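PDB 1KCC: endopolygalacturonase from Chondrostereum purpureum, which probably hydrolyses the alpha-1,4 bonds between galacturonic acid units within polygalacturonate chains. Local coordinates for residues N151-D156 and C175-D180; Y223-K228 and V241-N246. All coordinates share one frame; numbering follows the deposited sequence.

Contacts 1 and 2 both reach the same parallel sheet of the beta-helix, but in different ways. In contact 1, 151-156 and 175-180 lie edge to edge as neighbouring strands; in contact 2, 223-228 faces 241-246, which belongs to another wall, across the interior of the helix. Their centres are 14 Å apart and their nearest atoms about 6 Å, so the two do not touch. What joins them is the galacturonate in the substrate cleft: Asn151 of contact 1 holds its ring hydroxyl O3, while Arg226 and Lys228 of contact 2 hold its carboxylate. Tyr262, His195 and Asp173 also bind this sugar.

Contact 1 of 2, residues N151-D156 and C175-D180; sequences NTDGFD and CIAIND. With GTR (beta-D-galactopyranuronic acid), chain B.
Phe155 and Ile176, their CA atoms 4.6 Å apart, pair as neighbours in parallel strands, with Asp156 beside Ala177 at the next position. Two backbone hydrogen bonds hold the register: Phe155 N to Cys175 O at 3.1 Å, and the shorter, straighter Ala177 N to Phe155 O at 2.8 Å. Ile176 CA adds a C-H...O contact to Phe155 O. On the interior face CB of Phe155 lies 4.1 Å from CG1 of Ile176, which stands anti to its own backbone N (chi1 180°), while the Phe155 ring swings on toward Cys167 and Val169; Cys175 O approaches the edge of that ring. On the other face OD1 of Asp156 rests 3.5 Å from CB of Ala177; Asp153, in the loop just before the strand, brings its OD2 within 2.5 Å of the same Asp156 OD1. Asp153 also lies close to Asp173. Further up the loop, Asn151 gives an N-H from ND2 to O3 of the galacturonate at 3.0 Å, its OD1 being held by the backbone of Thr90. Neighbouring parallel strands of successive coils, apolar inward and acidic on the cleft side, are characteristic of the family 28 right-handed beta-helix, whose substrate cleft this contact helps to line.

Contact 2 of 2, residues Y223-K228 and V241-N246; sequences YGVRIK and VTYDAN. With GTR (beta-D-galactopyranuronic acid), chain B.
With CG anti to its carbonyl carbon (chi1 -62°), Tyr243 sends its ring across the interior of the beta-helix toward Val225, whose CG1 has the same setting (chi1 -60°). CB of Val225 comes to 3.7 Å from CE1 of Tyr243, and its CG2 lies over one face of the ring. Ile227 meets the phenol end instead, its CG1 3.3 Å from Tyr243 OH, while its CD1 reaches toward CG2 of Val241. At the ring edge, in plane, sits a water that accepts from Tyr243 OH at 2.7 Å and donates to Arg226 O at 2.8 Å, so a buried hydroxyl and a backbone carbonyl share one bridge. Phe280 stacks with the same ring. A leucine in place of Tyr243 would probably leave this water without its hydroxyl partner and open a gap beside Val225 and Ile227.

Arg226 and Lys228 point the other way, into the cleft. The arginine chain bends at chi3 (-72°), which lays its guanidinium between CE2 of Tyr223 over one face and CE of Lys228 over the other, a sandwich that should restrict its turning. Its edge meets the sugar carboxylate: NH2 bonds O6A at 2.8 Å and NH1 bonds O6B at 3.2 Å, less straight. Lys228 NZ grips O6B as well, at 2.9 Å. Both cations also form salt bridges to Asp174, which probably helps to position them. Side chains that meet across the interior between facing walls, here with one water bridge, and a basic pair on the outer side of one strand for the substrate carboxylate are characteristic of the polygalacturonase beta-helix.

Contact 1 of 2, residues N151-D156 and C175-D180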
ATOM      1  N   ASN A 151       6.363  -9.526   3.620  1.00  5.91           N
ATOM      2  CA  ASN A 151       5.938  -8.254   4.223  1.00  6.22           C
ATOM      3  C   ASN A 151       6.513  -7.048   3.444  1.00  5.50           C
ATOM      4  O   ASN A 151       6.719  -5.978   4.017  1.00  6.24           O
ATOM      5  CB  ASN A 151       6.300  -8.128   5.707  1.00  6.70           C
ATOM      6  CG  ASN A 151       5.600  -9.190   6.534  1.00  6.92           C
ATOM      7  OD1 ASN A 151       6.271 -10.018   7.172  1.00  8.13           O
ATOM      8  ND2 ASN A 151       4.268  -9.198   6.556  1.00  8.57           N
ATOM      9  N   THR A 152       6.645  -7.234   2.128  1.00  5.65           N
ATOM     10  CA  THR A 152       7.206  -6.175   1.250  1.00  5.51           C
ATOM     11  C   THR A 152       6.114  -5.271   0.673  1.00  5.60           C
ATOM     12  O   THR A 152       6.081  -5.001  -0.522  1.00  6.21           O
ATOM     13  CB  THR A 152       8.057  -6.834   0.164  1.00  5.80           C
ATOM     14  OG1 THR A 152       7.303  -7.969  -0.327  1.00  6.16           O
ATOM     15  CG2 THR A 152       9.415  -7.287   0.708  1.00  6.34           C
ATOM     16  N   ASP A 153       5.270  -4.748   1.585  1.00  5.46           N
ATOM     17  CA  ASP A 153       4.163  -3.902   1.136  1.00  5.73           C
ATOM     18  C   ASP A 153       4.681  -2.760   0.252  1.00  5.37           C
ATOM     19  O   ASP A 153       5.691  -2.144   0.538  1.00  5.78           O
ATOM     20  CB  ASP A 153       3.499  -3.222   2.343  1.00  6.25           C
ATOM     21  CG  ASP A 153       2.940  -4.121   3.412  1.00  5.68           C
ATOM     22  OD1 ASP A 153       3.392  -5.275   3.529  1.00  7.64           O
ATOM     23  OD2 ASP A 153       2.051  -3.658   4.169  1.00  7.10           O
ATOM     24  N   GLY A 154       3.916  -2.432  -0.802  1.00  5.66           N
ATOM     25  CA  GLY A 154       4.317  -1.313  -1.631  1.00  5.86           C
ATOM     26  C   GLY A 154       4.146   0.021  -0.923  1.00  5.37           C
ATOM     27  O   GLY A 154       5.107   0.768  -0.701  1.00  6.42           O
ATOM     28  N   PHE A 155       2.883   0.306  -0.553  1.00  5.68           N
ATOM     29  CA  PHE A 155       2.500   1.539   0.094  1.00  5.70           C
ATOM     30  C   PHE A 155       1.635   1.219   1.316  1.00  5.68           C
ATOM     31  O   PHE A 155       0.623   0.550   1.159  1.00  6.72           O
ATOM     32  CB  PHE A 155       1.659   2.441  -0.822  1.00  6.69           C
ATOM     33  CG  PHE A 155       2.339   2.749  -2.127  1.00  6.31           C
ATOM     34  CD1 PHE A 155       3.184   3.879  -2.224  1.00  7.85           C
ATOM     35  CD2 PHE A 155       2.159   1.973  -3.254  1.00  7.61           C
ATOM     36  CE1 PHE A 155       3.806   4.150  -3.448  1.00  8.99           C
ATOM     37  CE2 PHE A 155       2.789   2.240  -4.440  1.00  8.47           C
ATOM     38  CZ  PHE A 155       3.636   3.339  -4.558  1.00  9.11           C
ATOM     39  N   ASP A 156       2.070   1.682   2.490  1.00  5.86           N
ATOM     40  CA  ASP A 156       1.251   1.595   3.705  1.00  5.60           C
ATOM     41  C   ASP A 156       0.784   2.988   4.041  1.00  5.51           C
ATOM     42  O   ASP A 156       1.628   3.903   4.253  1.00  6.86           O
ATOM     43  CB  ASP A 156       2.096   1.022   4.835  1.00  6.21           C
ATOM     44  CG  ASP A 156       2.457  -0.427   4.628  1.00  6.41           C
ATOM     45  OD1 ASP A 156       1.536  -1.179   4.154  1.00  6.85           O
ATOM     46  OD2 ASP A 156       3.553  -0.858   4.977  1.00  7.89           O
ATOM     47  N   CYS A 175      -0.093  -4.697  -2.178  1.00  6.14           N
ATOM     48  CA  CYS A 175       0.385  -3.647  -3.067  1.00  7.06           C
ATOM     49  C   CYS A 175       0.264  -2.277  -2.393  1.00  6.46           C
ATOM     50  O   CYS A 175       1.172  -1.448  -2.406  1.00  7.24           O
ATOM     51  CB  CYS A 175      -0.418  -3.795  -4.367  1.00 10.96           C
ATOM     52  SG  CYS A 175      -0.007  -2.660  -5.657  1.00 10.47           S
ATOM     53  N   ILE A 176      -0.930  -2.069  -1.805  1.00  6.09           N
ATOM     54  CA  ILE A 176      -1.227  -0.960  -0.922  1.00  5.84           C
ATOM     55  C   ILE A 176      -2.002  -1.563   0.241  1.00  5.41           C
ATOM     56  O   ILE A 176      -2.836  -2.470   0.033  1.00  5.92           O
ATOM     57  CB  ILE A 176      -2.019   0.152  -1.598  1.00  5.89           C
ATOM     58  CG1 ILE A 176      -2.314   1.295  -0.615  1.00  6.63           C
ATOM     59  CG2 ILE A 176      -3.284  -0.355  -2.312  1.00  7.01           C
ATOM     60  CD1 ILE A 176      -2.817   2.590  -1.248  1.00  8.10           C
ATOM     61  N   ALA A 177      -1.723  -1.044   1.438  1.00  5.55           N
ATOM     62  CA  ALA A 177      -2.578  -1.298   2.612  1.00  5.83           C
ATOM     63  C   ALA A 177      -2.970   0.072   3.152  1.00  5.23           C
ATOM     64  O   ALA A 177      -2.110   0.864   3.575  1.00  6.28           O
ATOM     65  CB  ALA A 177      -1.835  -2.100   3.669  1.00  6.85           C
ATOM     66  N   ILE A 178      -4.271   0.359   3.127  1.00  5.62           N
ATOM     67  CA  ILE A 178      -4.803   1.621   3.651  1.00  5.82           C
ATOM     68  C   ILE A 178      -5.259   1.301   5.069  1.00  6.20           C
ATOM     69  O   ILE A 178      -6.263   0.593   5.263  1.00  6.70           O
ATOM     70  CB  ILE A 178      -5.970   2.143   2.789  1.00  6.74           C
ATOM     71  CG1 ILE A 178      -5.485   2.373   1.358  1.00  8.08           C
ATOM     72  CG2 ILE A 178      -6.538   3.369   3.459  1.00  9.82           C
ATOM     73  CD1 ILE A 178      -6.620   2.653   0.367  1.00  8.91           C
ATOM     74  N   ASN A 179      -4.522   1.833   6.048  1.00  6.36           N
ATOM     75  CA  ASN A 179      -4.751   1.481   7.439  1.00  6.63           C
ATOM     76  C   ASN A 179      -5.528   2.516   8.245  1.00  6.16           C
ATOM     77  O   ASN A 179      -6.096   2.170   9.277  1.00  7.24           O
ATOM     78  CB  ASN A 179      -3.394   1.218   8.095  1.00  8.44           C
ATOM     79  CG  ASN A 179      -2.682   0.010   7.529  1.00 12.17           C
ATOM     80  OD1 ASN A 179      -1.469   0.084   7.159  1.00 16.87           O
ATOM     81  ND2 ASN A 179      -3.410  -1.049   7.476  1.00 17.74           N
ATOM     82  N   ASP A 180      -5.555   3.783   7.792  1.00  6.28           N
ATOM     83  CA  ASP A 180      -6.247   4.848   8.507  1.00  6.32           C
ATOM     84  C   ASP A 180      -6.328   6.027   7.563  1.00  6.38           C
ATOM     85  O   ASP A 180      -5.377   6.252   6.786  1.00  7.61           O
ATOM     86  CB  ASP A 180      -5.459   5.223   9.775  1.00  6.79           C
ATOM     87  CG  ASP A 180      -6.203   6.057  10.771  1.00  7.75           C
ATOM     88  OD1 ASP A 180      -7.412   5.949  10.925  1.00  9.06           O
ATOM     89  OD2 ASP A 180      -5.505   6.815  11.521  1.00 13.25           O
TER
HETATM   90  C1  GTR B1001       0.867 -13.035   5.346  1.00 11.38           C
HETATM   91  C2  GTR B1001       1.840 -12.259   6.219  1.00 10.80           C
HETATM   92  C3  GTR B1001       1.116 -11.464   7.182  1.00 10.12           C
HETATM   93  C4  GTR B1001       0.121 -10.478   6.499  1.00 10.35           C
HETATM   94  C5  GTR B1001      -0.758 -11.353   5.584  1.00 10.77           C
HETATM   95  C6  GTR B1001      -1.700 -10.489   4.770  1.00 10.62           C
HETATM   96  O1  GTR B1001       1.540 -13.798   4.391  1.00 12.35           O
HETATM   97  O2  GTR B1001       2.719 -13.195   6.875  1.00 12.10           O
HETATM   98  O3  GTR B1001       2.083 -10.666   7.987  1.00 11.47           O
HETATM   99  O4  GTR B1001       0.845  -9.477   5.767  1.00 11.72           O
HETATM  100  O5  GTR B1001       0.034 -12.118   4.648  1.00 11.18           O
HETATM  101  O6A GTR B1001      -1.590 -10.349   3.532  1.00 11.74           O
HETATM  102  O6B GTR B1001      -2.598  -9.952   5.429  1.00 11.37           O

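Contact 2 of 2, residues Y223-K228 and V241-N246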
ATOM      1  N   TYR A 223      -4.657 -12.305  -3.400  1.00  8.02           N
ATOM      2  CA  TYR A 223      -6.018 -11.758  -3.293  1.00  7.66           C
ATOM      3  C   TYR A 223      -6.132 -10.674  -4.348  1.00  7.44           C
ATOM      4  O   TYR A 223      -5.120 -10.062  -4.751  1.00  7.76           O
ATOM      5  CB  TYR A 223      -6.296 -11.140  -1.937  1.00  8.66           C
ATOM      6  CG  TYR A 223      -6.001 -12.015  -0.725  1.00  9.87           C
ATOM      7  CD1 TYR A 223      -6.966 -12.805  -0.129  1.00 13.51           C
ATOM      8  CD2 TYR A 223      -4.700 -11.978  -0.189  1.00  9.96           C
ATOM      9  CE1 TYR A 223      -6.638 -13.552   0.961  1.00 16.05           C
ATOM     10  CE2 TYR A 223      -4.414 -12.748   0.935  1.00 13.00           C
ATOM     11  CZ  TYR A 223      -5.409 -13.562   1.488  1.00 14.71           C
ATOM     12  OH  TYR A 223      -5.095 -14.278   2.623  1.00 19.88           O
ATOM     13  N   GLY A 224      -7.361 -10.414  -4.801  1.00  7.02           N
ATOM     14  CA  GLY A 224      -7.571  -9.264  -5.710  1.00  6.84           C
ATOM     15  C   GLY A 224      -7.722  -7.977  -4.921  1.00  6.21           C
ATOM     16  O   GLY A 224      -6.851  -7.128  -4.904  1.00  6.70           O
ATOM     17  N   VAL A 225      -8.899  -7.862  -4.231  1.00  6.77           N
ATOM     18  CA  VAL A 225      -9.108  -6.756  -3.300  1.00  6.74           C
ATOM     19  C   VAL A 225      -9.587  -7.335  -1.966  1.00  6.63           C
ATOM     20  O   VAL A 225     -10.313  -8.339  -1.923  1.00  7.45           O
ATOM     21  CB  VAL A 225     -10.090  -5.685  -3.839  1.00  7.09           C
ATOM     22  CG1 VAL A 225      -9.578  -5.088  -5.126  1.00  8.01           C
ATOM     23  CG2 VAL A 225     -11.503  -6.283  -4.034  1.00  9.86           C
ATOM     24  N   ARG A 226      -9.158  -6.673  -0.894  1.00  6.98           N
ATOM     25  CA  ARG A 226      -9.560  -7.051   0.445  1.00  6.48           C
ATOM     26  C   ARG A 226      -9.916  -5.835   1.287  1.00  6.09           C
ATOM     27  O   ARG A 226      -9.258  -4.801   1.199  1.00  6.03           O
ATOM     28  CB  ARG A 226      -8.450  -7.766   1.206  1.00 10.22           C
ATOM     29  CG  ARG A 226      -8.281  -9.228   0.884  1.00 12.15           C
ATOM     30  CD  ARG A 226      -7.344  -9.807   2.036  1.00 13.12           C
ATOM     31  NE  ARG A 226      -6.014  -9.247   1.754  1.00 11.09           N
ATOM     32  CZ  ARG A 226      -4.945  -9.672   2.484  1.00  9.77           C
ATOM     33  NH1 ARG A 226      -5.082 -10.554   3.466  1.00 10.28           N
ATOM     34  NH2 ARG A 226      -3.729  -9.147   2.208  1.00  9.59           N
ATOM     35  N   ILE A 227     -10.905  -6.029   2.141  1.00  6.36           N
ATOM     36  CA  ILE A 227     -11.120  -5.151   3.307  1.00  6.32           C
ATOM     37  C   ILE A 227     -11.049  -6.058   4.502  1.00  6.48           C
ATOM     38  O   ILE A 227     -11.883  -6.966   4.644  1.00  8.07           O
ATOM     39  CB  ILE A 227     -12.457  -4.374   3.259  1.00  6.53           C
ATOM     40  CG1 ILE A 227     -12.589  -3.665   1.892  1.00  7.44           C
ATOM     41  CG2 ILE A 227     -12.525  -3.421   4.453  1.00  7.66           C
ATOM     42  CD1 ILE A 227     -13.916  -2.891   1.799  1.00  8.58           C
ATOM     43  N   LYS A 228     -10.007  -5.878   5.334  1.00  6.30           N
ATOM     44  CA  LYS A 228      -9.740  -6.762   6.459  1.00  6.59           C
ATOM     45  C   LYS A 228      -9.746  -5.968   7.732  1.00  6.06           C
ATOM     46  O   LYS A 228      -9.064  -4.938   7.846  1.00  7.42           O
ATOM     47  CB  LYS A 228      -8.366  -7.487   6.279  1.00  8.09           C
ATOM     48  CG  LYS A 228      -7.274  -6.731   5.557  1.00  8.02           C
ATOM     49  CD  LYS A 228      -5.888  -7.472   5.639  1.00  8.24           C
ATOM     50  CE  LYS A 228      -4.920  -6.751   4.673  1.00  9.07           C
ATOM     51  NZ  LYS A 228      -3.525  -7.242   4.876  1.00  8.91           N
ATOM     52  N   VAL A 241     -16.315   3.183   0.259  1.00  6.65           N
ATOM     53  CA  VAL A 241     -15.260   2.594  -0.565  1.00  6.80           C
ATOM     54  C   VAL A 241     -15.859   2.336  -1.935  1.00  6.52           C
ATOM     55  O   VAL A 241     -16.917   1.708  -2.028  1.00  7.91           O
ATOM     56  CB  VAL A 241     -14.719   1.300   0.013  1.00  7.53           C
ATOM     57  CG1 VAL A 241     -13.623   0.688  -0.885  1.00  8.21           C
ATOM     58  CG2 VAL A 241     -14.218   1.529   1.433  1.00  7.64           C
ATOM     59  N   THR A 242     -15.179   2.819  -2.992  1.00  6.53           N
ATOM     60  CA  THR A 242     -15.669   2.583  -4.357  1.00  6.86           C
ATOM     61  C   THR A 242     -14.545   1.923  -5.157  1.00  6.05           C
ATOM     62  O   THR A 242     -13.463   2.489  -5.299  1.00  6.84           O
ATOM     63  CB  THR A 242     -16.043   3.906  -5.031  1.00  9.39           C
ATOM     64  OG1 THR A 242     -17.039   4.543  -4.264  1.00 14.08           O
ATOM     65  CG2 THR A 242     -16.600   3.613  -6.434  1.00 11.65           C
ATOM     66  N   TYR A 243     -14.867   0.746  -5.682  1.00  5.89           N
ATOM     67  CA  TYR A 243     -14.020   0.042  -6.632  1.00  5.84           C
ATOM     68  C   TYR A 243     -14.577   0.297  -8.026  1.00  6.65           C
ATOM     69  O   TYR A 243     -15.768   0.034  -8.270  1.00  6.72           O
ATOM     70  CB  TYR A 243     -14.024  -1.468  -6.357  1.00  6.38           C
ATOM     71  CG  TYR A 243     -13.482  -1.847  -5.009  1.00  5.83           C
ATOM     72  CD1 TYR A 243     -12.127  -1.969  -4.817  1.00  6.07           C
ATOM     73  CD2 TYR A 243     -14.332  -2.095  -3.944  1.00  6.73           C
ATOM     74  CE1 TYR A 243     -11.589  -2.315  -3.577  1.00  5.70           C
ATOM     75  CE2 TYR A 243     -13.839  -2.446  -2.688  1.00  7.04           C
ATOM     76  CZ  TYR A 243     -12.472  -2.561  -2.524  1.00  6.08           C
ATOM     77  OH  TYR A 243     -12.002  -2.901  -1.266  1.00  7.32           O
ATOM     78  N   ASP A 244     -13.721   0.774  -8.949  1.00  6.44           N
ATOM     79  CA  ASP A 244     -14.167   1.245 -10.255  1.00  6.81           C
ATOM     80  C   ASP A 244     -13.113   0.852 -11.262  1.00  6.66           C
ATOM     81  O   ASP A 244     -11.940   1.229 -11.094  1.00  6.87           O
ATOM     82  CB  ASP A 244     -14.358   2.766 -10.124  1.00  7.73           C
ATOM     83  CG  ASP A 244     -14.856   3.485 -11.338  1.00  9.94           C
ATOM     84  OD1 ASP A 244     -14.598   3.022 -12.493  1.00  9.46           O
ATOM     85  OD2 ASP A 244     -15.588   4.495 -11.081  1.00 14.78           O
ATOM     86  N   ALA A 245     -13.454   0.089 -12.280  1.00  7.00           N
ATOM     87  CA  ALA A 245     -12.563  -0.070 -13.453  1.00  7.76           C
ATOM     88  C   ALA A 245     -11.261  -0.828 -13.130  1.00  7.22           C
ATOM     89  O   ALA A 245     -10.233  -0.520 -13.758  1.00  8.52           O
ATOM     90  CB  ALA A 245     -12.278   1.300 -14.085  1.00  9.18           C
ATOM     91  N   ASN A 246     -11.296  -1.826 -12.238  1.00  7.49           N
ATOM     92  CA  ASN A 246     -10.094  -2.602 -11.941  1.00  7.30           C
ATOM     93  C   ASN A 246     -10.108  -3.910 -12.724  1.00  8.16           C
ATOM     94  O   ASN A 246     -11.145  -4.553 -12.877  1.00 10.52           O
ATOM     95  CB  ASN A 246      -9.996  -2.901 -10.441  1.00  7.18           C
ATOM     96  CG  ASN A 246      -9.992  -1.610  -9.646  1.00  6.45           C
ATOM     97  OD1 ASN A 246      -8.987  -0.856  -9.654  1.00  6.75           O
ATOM     98  ND2 ASN A 246     -11.115  -1.303  -8.988  1.00  6.50           N
TER
HETATM   99  C1  GTR B1001       0.867 -13.035   5.346  1.00 11.38           C
HETATM  100  C2  GTR B1001       1.840 -12.259   6.219  1.00 10.80           C
HETATM  101  C3  GTR B1001       1.116 -11.464   7.182  1.00 10.12           C
HETATM  102  C4  GTR B1001       0.121 -10.478   6.499  1.00 10.35           C
HETATM  103  C5  GTR B1001      -0.758 -11.353   5.584  1.00 10.77           C
HETATM  104  C6  GTR B1001      -1.700 -10.489   4.770  1.00 10.62           C
HETATM  105  O1  GTR B1001       1.540 -13.798   4.391  1.00 12.35           O
HETATM  106  O2  GTR B1001       2.719 -13.195   6.875  1.00 12.10           O
HETATM  107  O3  GTR B1001       2.083 -10.666   7.987  1.00 11.47           O
HETATM  108  O4  GTR B1001       0.845  -9.477   5.767  1.00 11.72           O
HETATM  109  O5  GTR B1001       0.034 -12.118   4.648  1.00 11.18           O
HETATM  110  O6A GTR B1001      -1.590 -10.349   3.532  1.00 11.74           O
HETATM  111  O6B GTR B1001      -2.598  -9.952   5.429  1.00 11.37           O
HETATM  112  O   HOH W   1      -9.309  -2.971  -0.897  1.00  6.52           O